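Local structure of beta-ketoacyl synthase (4CW4) at residues 187-192 with 256-261; 263-268 with 279-284; 449-454 with 511-516. The protein catalyses the condensation of acetyl-CoA with malonyl-ACP to form acetoacetyl-ACP, the primer that initiates fatty acid biosynthesis. One frame throughout, in Å; residues are numbered along the deposited sequence.

Overall arrangement
The three contacts follow one another along the chain, neither nesting nor crossing. Contact 1 comes first and closes a loop of 63 intervening residues, bringing the start of helix 190-204 against the short helix 255-259. Helix 263-273 follows almost at once, and contact 2 closes a connection of just ten residues, laying this helix back over strand 278-283. Contacts 1 and 2 touch directly, for example where L192 meets P264 and H188 meets F267, and both reach the second subunit. Contact 3, with its centre about 40 Å from that of contact 1 and on the opposite side of the chain's centre, closes a 56-residue loop between helix 444-461 and the segment leading into strand 517-519.

Contact 1. Residues 187-192 with 256-261; sequences FHPRGL and LPLGFN
L258 carries this contact, laying its side chain against P189, L192 and the backbone of F187. The tight part is P189 and L192 against L258 CB and O, together with the F187 carbonyl on L258 CD1. The proline ring crosses the leucine at about a right angle, with P189 CD 3.9 Å from L258 CB, while P189 CG rests 3.7 Å from L258 O. That carbonyl is also approached by L192 CD1, likewise at 3.7 Å, and it accepts a hydrogen bond from Q232, so this oxygen, with carbons of P189 and L192 beside it, has a polar partner. The leucine's CG stands beside its backbone N (chi1 -63°), and from there one branch, CD1, reaches F187 O at 3.4 Å while the other, CD2, is directed at L192 CD1, 4.2 Å away. In the N-terminal half of the thiolase-like ketosynthase fold, P189 is the N-cap residue of helix 190-204, and the contact sets this first turn against the short, weakly bonded helix 255-259. F267 of the following helix packs on both L192 and L258. Among the side chains of H188 and F187 the fit slackens. H188 contributes just CD2, 4.2 Å from L258 CD1 and met obliquely; its ND1 is bound instead to Y183. F187 CB stays 5.1 Å from L258 CD1, and from there the phenyl ring leads away to the exposed side.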
loop_
_atom_site.group_PDB
_atom_site.type_symbol
_atom_site.label_atom_id
_atom_site.label_comp_id
_atom_site.label_asym_id
_atom_site.label_seq_id
_atom_site.Cartn_x
_atom_site.Cartn_y
_atom_site.Cartn_z
ATOM N N PHE A 187 -12.519 -15.993 -10.517
ATOM C CA PHE A 187 -12.626 -15.206 -9.291
ATOM C C PHE A 187 -11.529 -14.171 -9.033
ATOM O O PHE A 187 -11.517 -13.534 -7.980
ATOM C CB PHE A 187 -12.802 -16.113 -8.078
ATOM C CG PHE A 187 -14.077 -16.895 -8.098
ATOM C CD1 PHE A 187 -15.304 -16.253 -7.989
ATOM C CD2 PHE A 187 -14.055 -18.267 -8.227
ATOM C CE1 PHE A 187 -16.483 -16.975 -8.003
ATOM C CE2 PHE A 187 -15.224 -18.994 -8.244
ATOM C CZ PHE A 187 -16.438 -18.350 -8.135
ATOM N N HIS A 188 -10.640 -13.963 -9.989
ATOM C CA HIS A 188 -9.626 -12.931 -9.831
ATOM C C HIS A 188 -10.143 -11.552 -10.236
ATOM O O HIS A 188 -10.687 -11.399 -11.332
ATOM C CB HIS A 188 -8.427 -13.259 -10.703
ATOM C CG HIS A 188 -7.703 -14.490 -10.287
ATOM N ND1 HIS A 188 -6.733 -15.074 -11.070
ATOM C CD2 HIS A 188 -7.812 -15.259 -9.178
ATOM C CE1 HIS A 188 -6.259 -16.141 -10.451
ATOM N NE2 HIS A 188 -6.904 -16.280 -9.305
ATOM N N PRO A 189 -9.934 -10.536 -9.383
ATOM C CA PRO A 189 -10.142 -9.162 -9.848
ATOM C C PRO A 189 -9.338 -8.842 -11.110
ATOM O O PRO A 189 -8.249 -9.417 -11.349
ATOM C CB PRO A 189 -9.633 -8.315 -8.688
ATOM C CG PRO A 189 -9.762 -9.177 -7.494
ATOM C CD PRO A 189 -9.453 -10.561 -7.992
ATOM N N ARG A 190 -9.855 -7.907 -11.901
ATOM C CA ARG A 190 -9.221 -7.529 -13.169
ATOM C C ARG A 190 -7.768 -7.089 -12.968
ATOM O O ARG A 190 -6.915 -7.439 -13.772
ATOM C CB ARG A 190 -10.024 -6.426 -13.845
ATOM C CG ARG A 190 -9.470 -5.998 -15.203
ATOM C CD ARG A 190 -10.460 -5.110 -15.919
ATOM N NE ARG A 190 -9.949 -4.610 -17.189
ATOM C CZ ARG A 190 -9.989 -5.285 -18.332
ATOM N NH1 ARG A 190 -10.507 -6.505 -18.374
ATOM N NH2 ARG A 190 -9.511 -4.742 -19.437
ATOM N N GLY A 191 -7.483 -6.372 -11.885
ATOM C CA GLY A 191 -6.115 -5.934 -11.634
ATOM C C GLY A 191 -5.151 -7.090 -11.422
ATOM O O GLY A 191 -3.978 -6.983 -11.742
ATOM N N LEU A 192 -5.650 -8.197 -10.876
ATOM C CA LEU A 192 -4.810 -9.362 -10.678
ATOM C C LEU A 192 -4.603 -10.105 -11.985
ATOM O O LEU A 192 -3.503 -10.573 -12.242
ATOM C CB LEU A 192 -5.359 -10.274 -9.588
ATOM C CG LEU A 192 -5.507 -9.617 -8.210
ATOM C CD1 LEU A 192 -5.686 -10.689 -7.130
ATOM C CD2 LEU A 192 -4.340 -8.675 -7.857
ATOM N N LEU A 256 -12.195 -10.419 0.273
ATOM C CA LEU A 256 -11.277 -9.687 1.134
ATOM C C LEU A 256 -9.804 -9.970 0.739
ATOM O O LEU A 256 -9.082 -9.033 0.408
ATOM C CB LEU A 256 -11.554 -9.951 2.631
ATOM C CG LEU A 256 -10.666 -9.141 3.597
ATOM C CD1 LEU A 256 -11.371 -8.723 4.902
ATOM C CD2 LEU A 256 -9.467 -9.960 3.959
ATOM N N PRO A 257 -9.362 -11.250 0.747
ATOM C CA PRO A 257 -7.927 -11.421 0.479
ATOM C C PRO A 257 -7.501 -10.950 -0.912
ATOM O O PRO A 257 -6.426 -10.342 -1.022
ATOM C CB PRO A 257 -7.693 -12.923 0.698
ATOM C CG PRO A 257 -9.042 -13.546 0.614
ATOM C CD PRO A 257 -10.004 -12.522 1.115
ATOM N N LEU A 258 -8.339 -11.145 -1.931
ATOM C CA LEU A 258 -7.931 -10.773 -3.275
ATOM C C LEU A 258 -8.064 -9.263 -3.534
ATOM O O LEU A 258 -7.576 -8.754 -4.536
ATOM C CB LEU A 258 -8.694 -11.582 -4.326
ATOM C CG LEU A 258 -8.469 -13.099 -4.293
ATOM C CD1 LEU A 258 -9.139 -13.752 -5.512
ATOM C CD2 LEU A 258 -6.997 -13.445 -4.242
ATOM N N GLY A 259 -8.694 -8.540 -2.620
ATOM C CA GLY A 259 -8.780 -7.102 -2.749
ATOM C C GLY A 259 -7.562 -6.338 -2.274
ATOM O O GLY A 259 -7.355 -5.207 -2.714
ATOM N N PHE A 260 -6.753 -6.934 -1.398
ATOM C CA PHE A 260 -5.623 -6.214 -0.809
ATOM C C PHE A 260 -4.706 -5.624 -1.872
ATOM O O PHE A 260 -4.402 -6.266 -2.890
ATOM C CB PHE A 260 -4.773 -7.122 0.067
ATOM C CG PHE A 260 -5.415 -7.478 1.362
ATOM C CD1 PHE A 260 -5.705 -6.499 2.298
ATOM C CD2 PHE A 260 -5.769 -8.771 1.644
ATOM C CE1 PHE A 260 -6.305 -6.810 3.481
ATOM C CE2 PHE A 260 -6.374 -9.072 2.839
ATOM C CZ PHE A 260 -6.632 -8.089 3.754
ATOM N N ASN A 261 -4.223 -4.415 -1.606
ATOM C CA ASN A 261 -3.391 -3.702 -2.585
ATOM C C ASN A 261 -2.052 -4.364 -2.860
ATOM O O ASN A 261 -1.392 -4.016 -3.835
ATOM C CB ASN A 261 -3.244 -2.215 -2.226
ATOM C CG ASN A 261 -2.045 -1.931 -1.363
ATOM O OD1 ASN A 261 -1.760 -2.629 -0.390
ATOM N ND2 ASN A 261 -1.332 -0.873 -1.722
#

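Contact 2. Residues 263-268 with 279-284; sequences MPTDFI and TGSITG
T265 faces S281 and T279 across the gap between helix 263-273 and strand 278-283, an alpha-on-beta layer of the thiolase-like fold in which the helix turns back over the strand that follows it. The two axes run nearly antiparallel, at 160° and 7.9 Å apart, and T265 reaches the strand with both branches of its side chain. Its hydroxyl lies beside its own backbone N (chi1 -50°), where OG1 meets S281 OG in a hydrogen bond of 2.8 Å; either hydroxyl could donate. The methyl branch takes the opposite course, anti to the backbone N, which carries CG2 down to the start of the strand. There it lies 3.2 Å from T279 OG1, a close fit, and 3.6 Å from G280 O. T265 is thus wedged between two residues of the strand that point at the helix, while G280 between them has no side chain to intervene. V224 of the neighbouring parallel strand 222-225 also touches T265.

All four touching residues are buried, and the strand goes on into the dimer interface: S281, I282 and T283 pair antiparallel with a strand of the second subunit, so the sheet continues from one subunit to the other, as in other ketosynthase dimers. D266, next to T265, accepts a hydrogen bond from N543 of the second subunit at OD1. T279 OG1 is hydrogen-bonded to N269 further along the helix. A water molecule links the two residues, lying 2.6 Å from D266 OD1 and 2.8 Å from T279 OG1.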
loop_
_atom_site.group_PDB
_atom_site.type_symbol
_atom_site.label_atom_id
_atom_site.label_comp_id
_atom_site.label_asym_id
_atom_site.label_seq_id
_atom_site.Cartn_x
_atom_site.Cartn_y
_atom_site.Cartn_z
ATOM N N MET A 263 -1.827 -7.599 -3.537
ATOM C CA MET A 263 -2.057 -8.823 -4.286
ATOM C C MET A 263 -1.447 -8.870 -5.689
ATOM O O MET A 263 -1.081 -9.955 -6.135
ATOM C CB MET A 263 -3.541 -9.187 -4.283
ATOM C CG MET A 263 -3.952 -9.705 -2.923
ATOM S SD MET A 263 -3.455 -11.451 -2.721
ATOM C CE MET A 263 -3.270 -11.572 -0.943
ATOM N N PRO A 264 -1.303 -7.718 -6.383
ATOM C CA PRO A 264 -0.566 -7.781 -7.653
ATOM C C PRO A 264 0.867 -8.296 -7.467
ATOM O O PRO A 264 1.385 -8.978 -8.332
ATOM C CB PRO A 264 -0.576 -6.325 -8.133
ATOM C CG PRO A 264 -1.883 -5.802 -7.609
ATOM C CD PRO A 264 -1.972 -6.418 -6.219
ATOM N N THR A 265 1.474 -7.976 -6.332
ATOM C CA THR A 265 2.800 -8.449 -5.944
ATOM C C THR A 265 2.741 -9.906 -5.466
ATOM O O THR A 265 3.514 -10.759 -5.908
ATOM C CB THR A 265 3.312 -7.585 -4.765
ATOM O OG1 THR A 265 3.157 -6.207 -5.119
ATOM C CG2 THR A 265 4.763 -7.919 -4.437
ATOM N N ASP A 266 1.822 -10.185 -4.547
ATOM C CA ASP A 266 1.720 -11.515 -3.971
ATOM C C ASP A 266 1.453 -12.576 -5.040
ATOM O O ASP A 266 1.976 -13.678 -4.969
ATOM C CB ASP A 266 0.594 -11.556 -2.928
ATOM C CG ASP A 266 0.797 -10.575 -1.780
ATOM O OD1 ASP A 266 1.952 -10.286 -1.401
ATOM O OD2 ASP A 266 -0.233 -10.082 -1.259
ATOM N N PHE A 267 0.617 -12.255 -6.026
ATOM C CA PHE A 267 0.312 -13.217 -7.083
ATOM C C PHE A 267 1.560 -13.550 -7.907
ATOM O O PHE A 267 1.721 -14.662 -8.376
ATOM C CB PHE A 267 -0.797 -12.691 -8.000
ATOM C CG PHE A 267 -2.167 -13.183 -7.628
ATOM C CD1 PHE A 267 -2.566 -13.259 -6.308
ATOM C CD2 PHE A 267 -3.058 -13.593 -8.607
ATOM C CE1 PHE A 267 -3.811 -13.722 -5.959
ATOM C CE2 PHE A 267 -4.321 -14.082 -8.256
ATOM C CZ PHE A 267 -4.691 -14.146 -6.927
ATOM N N ILE A 268 2.446 -12.592 -8.094
ATOM C CA ILE A 268 3.666 -12.876 -8.845
ATOM C C ILE A 268 4.581 -13.853 -8.094
ATOM O O ILE A 268 5.096 -14.799 -8.686
ATOM C CB ILE A 268 4.409 -11.582 -9.192
ATOM C CG1 ILE A 268 3.594 -10.775 -10.204
ATOM C CG2 ILE A 268 5.792 -11.856 -9.779
ATOM C CD1 ILE A 268 4.065 -9.355 -10.344
ATOM N N THR A 279 9.922 -8.961 -0.907
ATOM C CA THR A 279 8.685 -8.553 -1.501
ATOM C C THR A 279 8.181 -7.320 -0.788
ATOM O O THR A 279 8.637 -6.993 0.303
ATOM C CB THR A 279 7.677 -9.721 -1.476
ATOM O OG1 THR A 279 6.561 -9.418 -2.326
ATOM C CG2 THR A 279 7.221 -10.058 -0.054
ATOM N N GLY A 280 7.259 -6.607 -1.416
ATOM C CA GLY A 280 6.651 -5.453 -0.798
ATOM C C GLY A 280 5.824 -4.711 -1.826
ATOM O O GLY A 280 6.009 -4.902 -3.019
ATOM N N SER A 281 4.914 -3.865 -1.352
ATOM C CA SER A 281 4.080 -3.047 -2.215
ATOM C C SER A 281 4.067 -1.654 -1.644
ATOM O O SER A 281 3.506 -1.437 -0.575
ATOM C CB SER A 281 2.652 -3.598 -2.270
ATOM O OG SER A 281 2.606 -4.952 -2.710
ATOM N N ILE A 282 4.679 -0.718 -2.369
ATOM C CA ILE A 282 4.869 0.638 -1.877
ATOM C C ILE A 282 3.943 1.583 -2.601
ATOM O O ILE A 282 3.897 1.574 -3.812
ATOM C CB ILE A 282 6.319 1.090 -2.029
ATOM C CG1 ILE A 282 7.241 -0.020 -1.526
ATOM C CG2 ILE A 282 6.552 2.390 -1.271
ATOM C CD1 ILE A 282 8.697 0.318 -1.534
ATOM N N THR A 283 3.147 2.353 -1.862
ATOM C CA THR A 283 2.296 3.364 -2.481
ATOM C C THR A 283 2.713 4.800 -2.161
ATOM O O THR A 283 3.264 5.107 -1.098
ATOM C CB THR A 283 0.814 3.158 -2.116
ATOM O OG1 THR A 283 0.664 3.072 -0.698
ATOM C CG2 THR A 283 0.296 1.894 -2.722
ATOM N N GLY A 284 2.449 5.647 -3.145
ATOM C CA GLY A 284 2.706 7.069 -3.105
ATOM C C GLY A 284 1.758 7.750 -4.075
ATOM O O GLY A 284 2.176 8.547 -4.909
HETATM O O HOH W 1 4.192 -9.090 -0.930
#

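Contact 3. Residues 449-454 with 511-516; sequences TESEIL and DVHQQR
E452 lies alongside H513, the two chains extending in one direction, so that the glutamate's aliphatic part covers one face of the imidazole. E452 CB sits 3.9 Å from the ring centroid and 23° off its normal, a CH-pi contact displaced toward the ND1-CE1 rim. With CG anti to the backbone N, the extended glutamate chain follows the ring outward and brings CD to 3.5 Å from H513 CE1. Carboxylate and ring planes are 31° apart, and E452 OE1 stays 4.1 Å from H513 NE2, too far for a bond, although the nearby carboxylate would probably favour a protonated ring. The preceding residue, S451, accepts at OG a hydrogen bond from H513 N (2.9 Å, 159°) and is itself hydrogen-bonded to R447 O, linking loop and helix backbones. V512 CG1 closes on S451 CB at 3.6 Å. E450 OE2 accepts a hydrogen bond from the backbone N of H439, a predicted active-site residue. In the C-terminal half of the thiolase-like ketosynthase fold, helix 444-461 lies between the 511-516 loop and helix 409-425, whose Y411 touches E452 and I453, while strand 517-519 meets L454 through L517 and V512 through I519.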
loop_
_atom_site.group_PDB
_atom_site.type_symbol
_atom_site.label_atom_id
_atom_site.label_comp_id
_atom_site.label_asym_id
_atom_site.label_seq_id
_atom_site.Cartn_x
_atom_site.Cartn_y
_atom_site.Cartn_z
ATOM N N THR A 449 1.970 24.475 -12.719
ATOM C CA THR A 449 2.915 24.146 -11.655
ATOM C C THR A 449 4.067 23.248 -12.112
ATOM O O THR A 449 5.204 23.454 -11.700
ATOM C CB THR A 449 2.235 23.510 -10.428
ATOM O OG1 THR A 449 1.545 22.304 -10.793
ATOM C CG2 THR A 449 1.285 24.466 -9.833
ATOM N N GLU A 450 3.790 22.268 -12.969
ATOM C CA GLU A 450 4.849 21.389 -13.442
ATOM C C GLU A 450 5.775 22.102 -14.401
ATOM O O GLU A 450 6.986 21.940 -14.321
ATOM C CB GLU A 450 4.319 20.102 -14.075
ATOM C CG GLU A 450 5.460 19.121 -14.332
ATOM C CD GLU A 450 5.081 17.780 -14.944
ATOM O OE1 GLU A 450 3.988 17.641 -15.532
ATOM O OE2 GLU A 450 5.928 16.861 -14.902
ATOM N N SER A 451 5.234 22.878 -15.324
ATOM C CA SER A 451 6.116 23.591 -16.237
ATOM C C SER A 451 7.000 24.590 -15.491
ATOM O O SER A 451 8.163 24.763 -15.836
ATOM C CB SER A 451 5.328 24.265 -17.364
ATOM O OG SER A 451 4.519 25.341 -16.914
ATOM N N GLU A 452 6.466 25.224 -14.456
ATOM C CA GLU A 452 7.275 26.148 -13.670
ATOM C C GLU A 452 8.431 25.418 -12.983
ATOM O O GLU A 452 9.548 25.915 -12.971
ATOM C CB GLU A 452 6.428 26.889 -12.641
ATOM C CG GLU A 452 7.247 27.833 -11.812
ATOM C CD GLU A 452 6.406 28.858 -11.092
ATOM O OE1 GLU A 452 5.183 28.659 -10.976
ATOM O OE2 GLU A 452 6.984 29.870 -10.647
ATOM N N ILE A 453 8.174 24.243 -12.411
ATOM C CA ILE A 453 9.261 23.455 -11.828
ATOM C C ILE A 453 10.311 23.086 -12.875
ATOM O O ILE A 453 11.506 23.278 -12.664
ATOM C CB ILE A 453 8.714 22.172 -11.211
ATOM C CG1 ILE A 453 7.877 22.510 -9.980
ATOM C CG2 ILE A 453 9.839 21.214 -10.832
ATOM C CD1 ILE A 453 6.977 21.382 -9.516
ATOM N N LEU A 454 9.884 22.536 -14.007
ATOM C CA LEU A 454 10.862 22.127 -15.017
ATOM C C LEU A 454 11.654 23.312 -15.567
ATOM O O LEU A 454 12.859 23.233 -15.755
ATOM C CB LEU A 454 10.185 21.372 -16.161
ATOM C CG LEU A 454 9.429 20.107 -15.772
ATOM C CD1 LEU A 454 8.704 19.532 -16.973
ATOM C CD2 LEU A 454 10.363 19.079 -15.160
ATOM N N ASP A 511 -0.677 29.921 -20.346
ATOM C CA ASP A 511 -0.125 30.093 -18.999
ATOM C C ASP A 511 0.999 29.114 -18.671
ATOM O O ASP A 511 1.523 29.119 -17.567
ATOM C CB ASP A 511 -1.223 30.071 -17.923
ATOM C CG ASP A 511 -2.035 28.781 -17.904
ATOM O OD1 ASP A 511 -1.639 27.800 -18.578
ATOM O OD2 ASP A 511 -3.070 28.758 -17.175
ATOM N N VAL A 512 1.375 28.264 -19.625
ATOM C CA VAL A 512 2.451 27.319 -19.391
ATOM C C VAL A 512 3.802 28.040 -19.472
ATOM O O VAL A 512 4.021 28.878 -20.345
ATOM C CB VAL A 512 2.378 26.181 -20.404
ATOM C CG1 VAL A 512 3.641 25.325 -20.369
ATOM C CG2 VAL A 512 1.127 25.323 -20.138
ATOM N N HIS A 513 4.707 27.695 -18.563
ATOM C CA HIS A 513 6.046 28.294 -18.529
ATOM C C HIS A 513 6.957 27.529 -19.497
ATOM O O HIS A 513 7.259 26.362 -19.262
ATOM C CB HIS A 513 6.620 28.210 -17.117
ATOM C CG HIS A 513 5.846 28.976 -16.094
ATOM N ND1 HIS A 513 6.456 29.607 -15.027
ATOM C CD2 HIS A 513 4.518 29.191 -15.943
ATOM C CE1 HIS A 513 5.539 30.177 -14.271
ATOM N NE2 HIS A 513 4.355 29.940 -14.800
ATOM N N GLN A 514 7.400 28.186 -20.569
ATOM C CA GLN A 514 8.073 27.511 -21.668
ATOM C C GLN A 514 9.470 27.993 -21.997
ATOM O O GLN A 514 10.062 27.460 -22.924
ATOM C CB GLN A 514 7.281 27.755 -22.971
ATOM C CG GLN A 514 5.958 27.147 -23.017
ATOM C CD GLN A 514 5.392 27.115 -24.402
ATOM O OE1 GLN A 514 4.569 27.959 -24.779
ATOM N NE2 GLN A 514 5.782 26.105 -25.160
ATOM N N GLN A 515 9.988 29.006 -21.307
ATOM C CA GLN A 515 11.194 29.666 -21.812
ATOM C C GLN A 515 12.312 28.668 -22.115
ATOM O O GLN A 515 12.961 28.780 -23.145
ATOM C CB GLN A 515 11.708 30.787 -20.888
ATOM C CG GLN A 515 12.895 31.552 -21.529
ATOM C CD GLN A 515 13.487 32.666 -20.671
ATOM O OE1 GLN A 515 12.963 33.038 -19.614
ATOM N NE2 GLN A 515 14.601 33.207 -21.136
ATOM N N ARG A 516 12.521 27.697 -21.225
ATOM C CA ARG A 516 13.598 26.715 -21.375
ATOM C C ARG A 516 13.133 25.305 -21.744
ATOM O O ARG A 516 13.926 24.375 -21.689
ATOM C CB ARG A 516 14.434 26.676 -20.090
ATOM C CG ARG A 516 15.351 27.893 -19.978
ATOM C CD ARG A 516 15.519 28.393 -18.566
ATOM N NE ARG A 516 14.299 29.044 -18.080
ATOM C CZ ARG A 516 14.206 30.300 -17.638
ATOM N NH1 ARG A 516 15.257 31.112 -17.629
ATOM N NH2 ARG A 516 13.038 30.746 -17.201
#